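Local coordinates for hydroxyglutarate synthase (Oryza sativa, PDB 6W1K), which catalyses the iron(II)-dependent decarboxylation and hydroxylation of 2-oxoadipate to D-2-hydroxyglutarate in plant lysine catabolism, at residues A[120-124]-A[291-295]; A[195-201]-A[265-271]. One frame throughout, in Å; residues are numbered along the deposited sequence.

Contact 1: A[120-124]-A[291-295]. With OOG (2-oxoadipic acid), chain F.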
loop_
_atom_site.group_PDB
_atom_site.type_symbol
_atom_site.label_atom_id
_atom_site.label_comp_id
_atom_site.label_asym_id
_atom_site.label_seq_id
_atom_site.Cartn_x
_atom_site.Cartn_y
_atom_site.Cartn_z
ATOM N N PRO A 120 3.619 9.325 -4.936
ATOM C CA PRO A 120 3.277 8.684 -3.663
ATOM C C PRO A 120 4.507 8.138 -2.953
ATOM O O PRO A 120 5.521 7.802 -3.576
ATOM C CB PRO A 120 2.335 7.555 -4.092
ATOM C CG PRO A 120 2.848 7.135 -5.481
ATOM C CD PRO A 120 3.256 8.486 -6.109
ATOM N N ARG A 121 4.421 8.138 -1.623
ATOM C CA ARG A 121 5.317 7.333 -0.811
ATOM C C ARG A 121 5.094 5.869 -1.164
ATOM O O ARG A 121 4.073 5.493 -1.746
ATOM C CB ARG A 121 5.086 7.582 0.686
ATOM C CG ARG A 121 5.199 9.057 1.139
ATOM C CD ARG A 121 4.540 9.168 2.500
ATOM N NE ARG A 121 4.428 10.515 3.032
ATOM C CZ ARG A 121 3.480 11.384 2.707
ATOM N NH1 ARG A 121 2.535 11.050 1.823
ATOM N NH2 ARG A 121 3.476 12.573 3.267
ATOM N N ILE A 122 6.073 5.031 -0.832
ATOM C CA ILE A 122 5.958 3.596 -1.058
ATOM C C ILE A 122 6.187 2.866 0.261
ATOM O O ILE A 122 7.148 3.150 0.971
ATOM C CB ILE A 122 6.948 3.082 -2.133
ATOM C CG1 ILE A 122 6.887 3.916 -3.411
ATOM C CG2 ILE A 122 6.641 1.617 -2.423
ATOM C CD1 ILE A 122 5.694 3.694 -4.244
ATOM N N PHE A 123 5.295 1.931 0.586
ATOM C CA PHE A 123 5.362 1.112 1.796
ATOM C C PHE A 123 5.506 -0.333 1.316
ATOM O O PHE A 123 4.650 -0.812 0.572
ATOM C CB PHE A 123 4.091 1.306 2.646
ATOM C CG PHE A 123 4.116 0.619 3.981
ATOM C CD1 PHE A 123 3.901 -0.761 4.085
ATOM C CD2 PHE A 123 4.328 1.354 5.141
ATOM C CE1 PHE A 123 3.913 -1.393 5.342
ATOM C CE2 PHE A 123 4.349 0.736 6.393
ATOM C CZ PHE A 123 4.149 -0.636 6.494
ATOM N N ILE A 124 6.612 -1.005 1.677
ATOM C CA ILE A 124 6.882 -2.360 1.196
ATOM C C ILE A 124 7.145 -3.236 2.414
ATOM O O ILE A 124 8.032 -2.932 3.221
ATOM C CB ILE A 124 8.079 -2.440 0.245
ATOM C CG1 ILE A 124 7.922 -1.430 -0.901
ATOM C CG2 ILE A 124 8.165 -3.836 -0.314
ATOM C CD1 ILE A 124 9.133 -1.308 -1.817
ATOM N N ARG A 291 2.532 15.636 9.519
ATOM C CA ARG A 291 3.148 14.415 10.016
ATOM C C ARG A 291 3.466 13.482 8.856
ATOM O O ARG A 291 2.587 13.130 8.064
ATOM C CB ARG A 291 2.216 13.745 11.025
ATOM C CG ARG A 291 2.485 12.250 11.232
ATOM C CD ARG A 291 3.670 12.032 12.166
ATOM N NE ARG A 291 3.444 10.936 13.116
ATOM C CZ ARG A 291 3.655 9.649 12.857
ATOM N NH1 ARG A 291 4.098 9.251 11.655
ATOM N NH2 ARG A 291 3.417 8.747 13.801
ATOM N N ASP A 292 4.733 13.103 8.750
ATOM C CA ASP A 292 5.190 12.213 7.700
ATOM C C ASP A 292 5.344 10.790 8.233
ATOM O O ASP A 292 5.275 10.522 9.430
ATOM C CB ASP A 292 6.511 12.707 7.101
ATOM C CG ASP A 292 6.717 12.226 5.662
ATOM O OD1 ASP A 292 5.874 11.413 5.173
ATOM O OD2 ASP A 292 7.726 12.660 5.037
ATOM N N GLY A 293 5.531 9.868 7.304
ATOM C CA GLY A 293 5.829 8.504 7.677
ATOM C C GLY A 293 4.593 7.735 8.123
ATOM O O GLY A 293 3.458 8.039 7.744
ATOM N N PHE A 294 4.829 6.739 8.968
ATOM C CA PHE A 294 3.825 5.719 9.280
ATOM C C PHE A 294 3.922 5.388 10.765
ATOM O O PHE A 294 4.765 5.926 11.484
ATOM C CB PHE A 294 4.026 4.489 8.396
ATOM C CG PHE A 294 3.846 4.768 6.930
ATOM C CD1 PHE A 294 2.611 4.585 6.324
ATOM C CD2 PHE A 294 4.907 5.233 6.169
ATOM C CE1 PHE A 294 2.451 4.864 4.985
ATOM C CE2 PHE A 294 4.769 5.511 4.823
ATOM C CZ PHE A 294 3.547 5.312 4.222
ATOM N N GLU A 295 3.044 4.514 11.237
ATOM C CA GLU A 295 2.973 4.230 12.670
ATOM C C GLU A 295 2.669 2.756 12.863
ATOM O O GLU A 295 1.690 2.237 12.316
ATOM C CB GLU A 295 1.919 5.115 13.349
ATOM C CG GLU A 295 2.197 5.342 14.841
ATOM C CD GLU A 295 1.636 4.212 15.685
ATOM O OE1 GLU A 295 0.541 3.730 15.332
ATOM O OE2 GLU A 295 2.275 3.801 16.689
HETATM C C2 OOG F . 0.243 -2.552 4.375
HETATM C C3 OOG F . -0.501 -2.103 5.634
HETATM C C4 OOG F . 0.255 -0.958 6.315
HETATM C C6 OOG F . -0.153 1.655 6.454
HETATM O O4 OOG F . 0.352 1.723 7.603
HETATM O O3 OOG F . -0.769 2.638 5.988
HETATM C C5 OOG F . -0.017 0.381 5.629
HETATM C C1 OOG F . -0.349 -3.841 3.787
HETATM O O1 OOG F . 0.279 -4.489 3.024
HETATM O O2 OOG F . -1.631 -4.278 4.128
HETATM O O5 OOG F . -0.122 0.444 4.456
#

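Contact 2: A[195-201]-A[265-271]. With NI (nickel (II) ion), chain E; OOG (2-oxoadipic acid), chain F.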
loop_
_atom_site.group_PDB
_atom_site.type_symbol
_atom_site.label_atom_id
_atom_site.label_comp_id
_atom_site.label_asym_id
_atom_site.label_seq_id
_atom_site.Cartn_x
_atom_site.Cartn_y
_atom_site.Cartn_z
ATOM N N HIS A 195 -2.589 -1.767 -1.941
ATOM C CA HIS A 195 -3.567 -0.693 -1.915
ATOM C C HIS A 195 -2.913 0.613 -2.336
ATOM O O HIS A 195 -1.684 0.777 -2.299
ATOM C CB HIS A 195 -4.227 -0.551 -0.541
ATOM C CG HIS A 195 -3.310 -0.110 0.558
ATOM N ND1 HIS A 195 -2.568 -0.997 1.317
ATOM C CD2 HIS A 195 -3.052 1.117 1.065
ATOM C CE1 HIS A 195 -1.883 -0.331 2.224
ATOM N NE2 HIS A 195 -2.139 0.958 2.078
ATOM N N THR A 196 -3.755 1.521 -2.783
ATOM C CA THR A 196 -3.406 2.929 -2.837
ATOM C C THR A 196 -4.149 3.605 -1.697
ATOM O O THR A 196 -5.035 3.012 -1.069
ATOM C CB THR A 196 -3.760 3.547 -4.196
ATOM O OG1 THR A 196 -3.114 4.833 -4.308
ATOM C CG2 THR A 196 -5.255 3.725 -4.339
ATOM N N THR A 197 -3.807 4.867 -1.457
ATOM C CA THR A 197 -4.303 5.645 -0.321
ATOM C C THR A 197 -4.668 7.033 -0.793
ATOM O O THR A 197 -3.841 7.700 -1.415
ATOM C CB THR A 197 -3.214 5.763 0.746
ATOM O OG1 THR A 197 -2.719 4.456 1.040
ATOM C CG2 THR A 197 -3.720 6.394 2.012
ATOM N N ILE A 198 -5.877 7.474 -0.489
ATOM C CA ILE A 198 -6.300 8.819 -0.821
ATOM C C ILE A 198 -5.871 9.742 0.308
ATOM O O ILE A 198 -6.152 9.484 1.485
ATOM C CB ILE A 198 -7.815 8.885 -1.037
ATOM C CG1 ILE A 198 -8.235 8.039 -2.237
ATOM C CG2 ILE A 198 -8.260 10.324 -1.206
ATOM C CD1 ILE A 198 -9.759 7.990 -2.374
ATOM N N SER A 199 -5.186 10.819 -0.054
ATOM C CA SER A 199 -4.796 11.848 0.889
ATOM C C SER A 199 -5.989 12.766 1.131
ATOM O O SER A 199 -6.231 13.698 0.362
ATOM C CB SER A 199 -3.608 12.630 0.326
ATOM O OG SER A 199 -3.291 13.667 1.210
ATOM N N THR A 200 -6.739 12.534 2.218
ATOM C CA THR A 200 -7.983 13.292 2.381
ATOM C C THR A 200 -7.731 14.783 2.563
ATOM O O THR A 200 -8.524 15.601 2.088
ATOM C CB THR A 200 -8.834 12.763 3.544
ATOM O OG1 THR A 200 -8.274 13.115 4.819
ATOM C CG2 THR A 200 -8.993 11.260 3.419
ATOM N N HIS A 201 -6.660 15.167 3.274
ATOM C CA HIS A 201 -6.408 16.588 3.526
ATOM C C HIS A 201 -6.095 17.367 2.254
ATOM O O HIS A 201 -6.118 18.600 2.287
ATOM C CB HIS A 201 -5.260 16.767 4.535
ATOM C CG HIS A 201 -3.991 16.073 4.136
ATOM N ND1 HIS A 201 -3.736 14.751 4.446
ATOM C CD2 HIS A 201 -2.910 16.513 3.449
ATOM C CE1 HIS A 201 -2.559 14.406 3.955
ATOM N NE2 HIS A 201 -2.032 15.461 3.355
ATOM N N TYR A 265 -7.444 -3.532 -1.448
ATOM C CA TYR A 265 -8.355 -2.625 -0.779
ATOM C C TYR A 265 -7.859 -1.219 -1.040
ATOM O O TYR A 265 -6.895 -1.014 -1.786
ATOM C CB TYR A 265 -8.451 -2.921 0.717
ATOM C CG TYR A 265 -7.167 -2.744 1.530
ATOM C CD1 TYR A 265 -6.268 -3.787 1.663
ATOM C CD2 TYR A 265 -6.879 -1.557 2.189
ATOM C CE1 TYR A 265 -5.126 -3.670 2.404
ATOM C CE2 TYR A 265 -5.716 -1.429 2.940
ATOM C CZ TYR A 265 -4.845 -2.499 3.036
ATOM O OH TYR A 265 -3.688 -2.426 3.772
ATOM N N ILE A 266 -8.544 -0.235 -0.472
ATOM C CA ILE A 266 -8.124 1.154 -0.605
ATOM C C ILE A 266 -8.114 1.794 0.778
ATOM O O ILE A 266 -8.964 1.495 1.625
ATOM C CB ILE A 266 -9.025 1.932 -1.600
ATOM C CG1 ILE A 266 -8.478 3.353 -1.805
ATOM C CG2 ILE A 266 -10.494 1.992 -1.149
ATOM C CD1 ILE A 266 -9.064 4.121 -3.036
ATOM N N GLU A 267 -7.134 2.662 1.013
ATOM C CA GLU A 267 -6.967 3.331 2.293
ATOM C C GLU A 267 -7.186 4.833 2.112
ATOM O O GLU A 267 -7.131 5.372 0.995
ATOM C CB GLU A 267 -5.580 3.002 2.874
ATOM C CG GLU A 267 -5.274 3.644 4.195
ATOM C CD GLU A 267 -3.780 3.643 4.506
ATOM O OE1 GLU A 267 -3.138 2.603 4.286
ATOM O OE2 GLU A 267 -3.239 4.680 4.965
ATOM N N PHE A 268 -7.541 5.481 3.227
ATOM C CA PHE A 268 -7.718 6.929 3.323
ATOM C C PHE A 268 -6.926 7.431 4.524
ATOM O O PHE A 268 -6.974 6.832 5.606
ATOM C CB PHE A 268 -9.202 7.279 3.442
ATOM C CG PHE A 268 -10.099 6.288 2.753
ATOM C CD1 PHE A 268 -10.167 6.231 1.366
ATOM C CD2 PHE A 268 -10.885 5.420 3.501
ATOM C CE1 PHE A 268 -11.008 5.315 0.731
ATOM C CE2 PHE A 268 -11.721 4.506 2.886
ATOM C CZ PHE A 268 -11.779 4.441 1.501
ATOM N N ALA A 269 -6.161 8.494 4.325
ATOM C CA ALA A 269 -5.254 8.950 5.363
ATOM C C ALA A 269 -5.289 10.459 5.481
ATOM O O ALA A 269 -5.340 11.185 4.479
ATOM C CB ALA A 269 -3.820 8.474 5.098
ATOM N N GLU A 270 -5.265 10.924 6.723
ATOM C CA GLU A 270 -5.155 12.347 7.024
ATOM C C GLU A 270 -3.881 12.562 7.820
ATOM O O GLU A 270 -3.677 11.913 8.853
ATOM C CB GLU A 270 -6.358 12.866 7.824
ATOM C CG GLU A 270 -6.334 14.415 7.995
ATOM C CD GLU A 270 -7.660 15.023 8.476
ATOM O OE1 GLU A 270 -8.666 14.299 8.528
ATOM O OE2 GLU A 270 -7.686 16.236 8.808
ATOM N N ARG A 271 -3.030 13.450 7.339
ATOM C CA ARG A 271 -1.827 13.859 8.049
ATOM C C ARG A 271 -2.044 15.270 8.576
ATOM O O ARG A 271 -2.199 16.214 7.789
ATOM C CB ARG A 271 -0.606 13.794 7.135
ATOM C CG ARG A 271 -0.407 12.407 6.475
ATOM C CD ARG A 271 0.834 12.343 5.527
ATOM N NE ARG A 271 1.037 10.947 5.143
ATOM C CZ ARG A 271 1.720 10.056 5.855
ATOM N NH1 ARG A 271 1.804 8.810 5.433
ATOM N NH2 ARG A 271 2.341 10.419 6.965
HETATM NI NI NI E . -1.387 2.027 3.806
HETATM C C2 OOG F . 0.243 -2.552 4.375
HETATM C C3 OOG F . -0.501 -2.103 5.634
HETATM C C4 OOG F . 0.255 -0.958 6.315
HETATM C C6 OOG F . -0.153 1.655 6.454
HETATM O O4 OOG F . 0.352 1.723 7.603
HETATM O O3 OOG F . -0.769 2.638 5.988
HETATM C C5 OOG F . -0.017 0.381 5.629
HETATM C C1 OOG F . -0.349 -3.841 3.787
HETATM O O1 OOG F . 0.279 -4.489 3.024
HETATM O O2 OOG F . -1.631 -4.278 4.128
HETATM O O5 OOG F . -0.122 0.444 4.456
#

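Contact 1: A[120-124]-A[291-295]
Asp292 OD1 is gripped by two donors at once: Arg121 NE reaches it across the contact at 2.7 Å, and the backbone N of Gly293 comes to it from above the carboxylate plane, also at 2.7 Å. The Arg121 bond is nearly straight and arrives on the syn side, close to the guanidinium plane. With the two planes 78° apart the salt bridge runs to a single oxygen; NH2 adds a weak bond to the same OD1. NH2 also pairs with Glu287, while NH1 bonds the carbonyl of Asp58. Two residues further along the strand, on the same side of it, Phe123 has CG anti to its N (chi1 -174°), which carries its ring to Phe294. The pair is T-shaped: Phe123 CD2 sits over the centre of the Phe294 face, with CD1 of Phe294 3.8 Å from it and the planes 66° apart. One face of Phe123 is taken by the substrate, whose C4 lies 3.8 Å from CE1. Phe294 in turn packs edge-to-face with His59 and Trp101. The salt bridge ties the 291-295 loop to strand 121-127, beside two buried phenylalanines that form an apolar wall of the 2-oxoadipate pocket.

Contact 2: A[195-201]-A[265-271]
His195 NE2 and Glu267 OE1 bind the same nickel ion, at 2.2 and 1.9 Å, from adjacent parallel strands of the mixed sheet; with His59 they form a two-histidine, one-carboxylate metal site, in keeping with the glyoxalase-like (vicinal oxygen chelate) fold. O3 and O5 of 2-oxoadipate chelate the metal, which stands in the iron(II) site. The second oxygen of Glu267, OE2, is bonded by Gln241. At the far end of the substrate, Tyr265 OH donates to O2 at 2.8 Å, the acceptor lying in the plane of the phenol ring. The Tyr265 ring also runs alongside His195: its CE2 lies over one face of the imidazole, and CB of His195 stands over the centre of the phenol ring, 3.9 Å from the centroid. A leucine in place of Tyr265 would probably leave that carboxylate oxygen without this donor and the imidazole without its aromatic neighbour. Backbone bonds then join the strands, alternating in direction from Glu267 N to Thr196 O as far as Thr200 N to Ala269 O. On the metal side, CG2 of Thr197 touches both the Glu267 side chain and CB of Ala269. On the other, CD1 of Ile198 meets CD1 of Ile266 at 4.0 Å and approaches the edge of the Phe268 ring.

How the contacts relate
The centres of the two contacts are 11 Å apart, and both reach the same mixed sheet. Strand 57-65 lies between strands 121-127 and 195-199, pairing with 121-127 in parallel and with 195-199 antiparallel, and it supplies His59 to the metal. Along the chain the order is 120-124, 195-201, 265-271, 291-295, so contact 2 falls wholly within the span that contact 1 closes. Arg271 joins them directly: its NH2 probably hydrogen-bonds the carbonyl oxygens of Gly293 (2.7 Å) and Arg291, while NE pairs with Asp58. Contact 2 thus brings metal ligands and a carboxylate donor to 2-oxoadipate, and contact 1 adds two phenylalanines that line the same pocket.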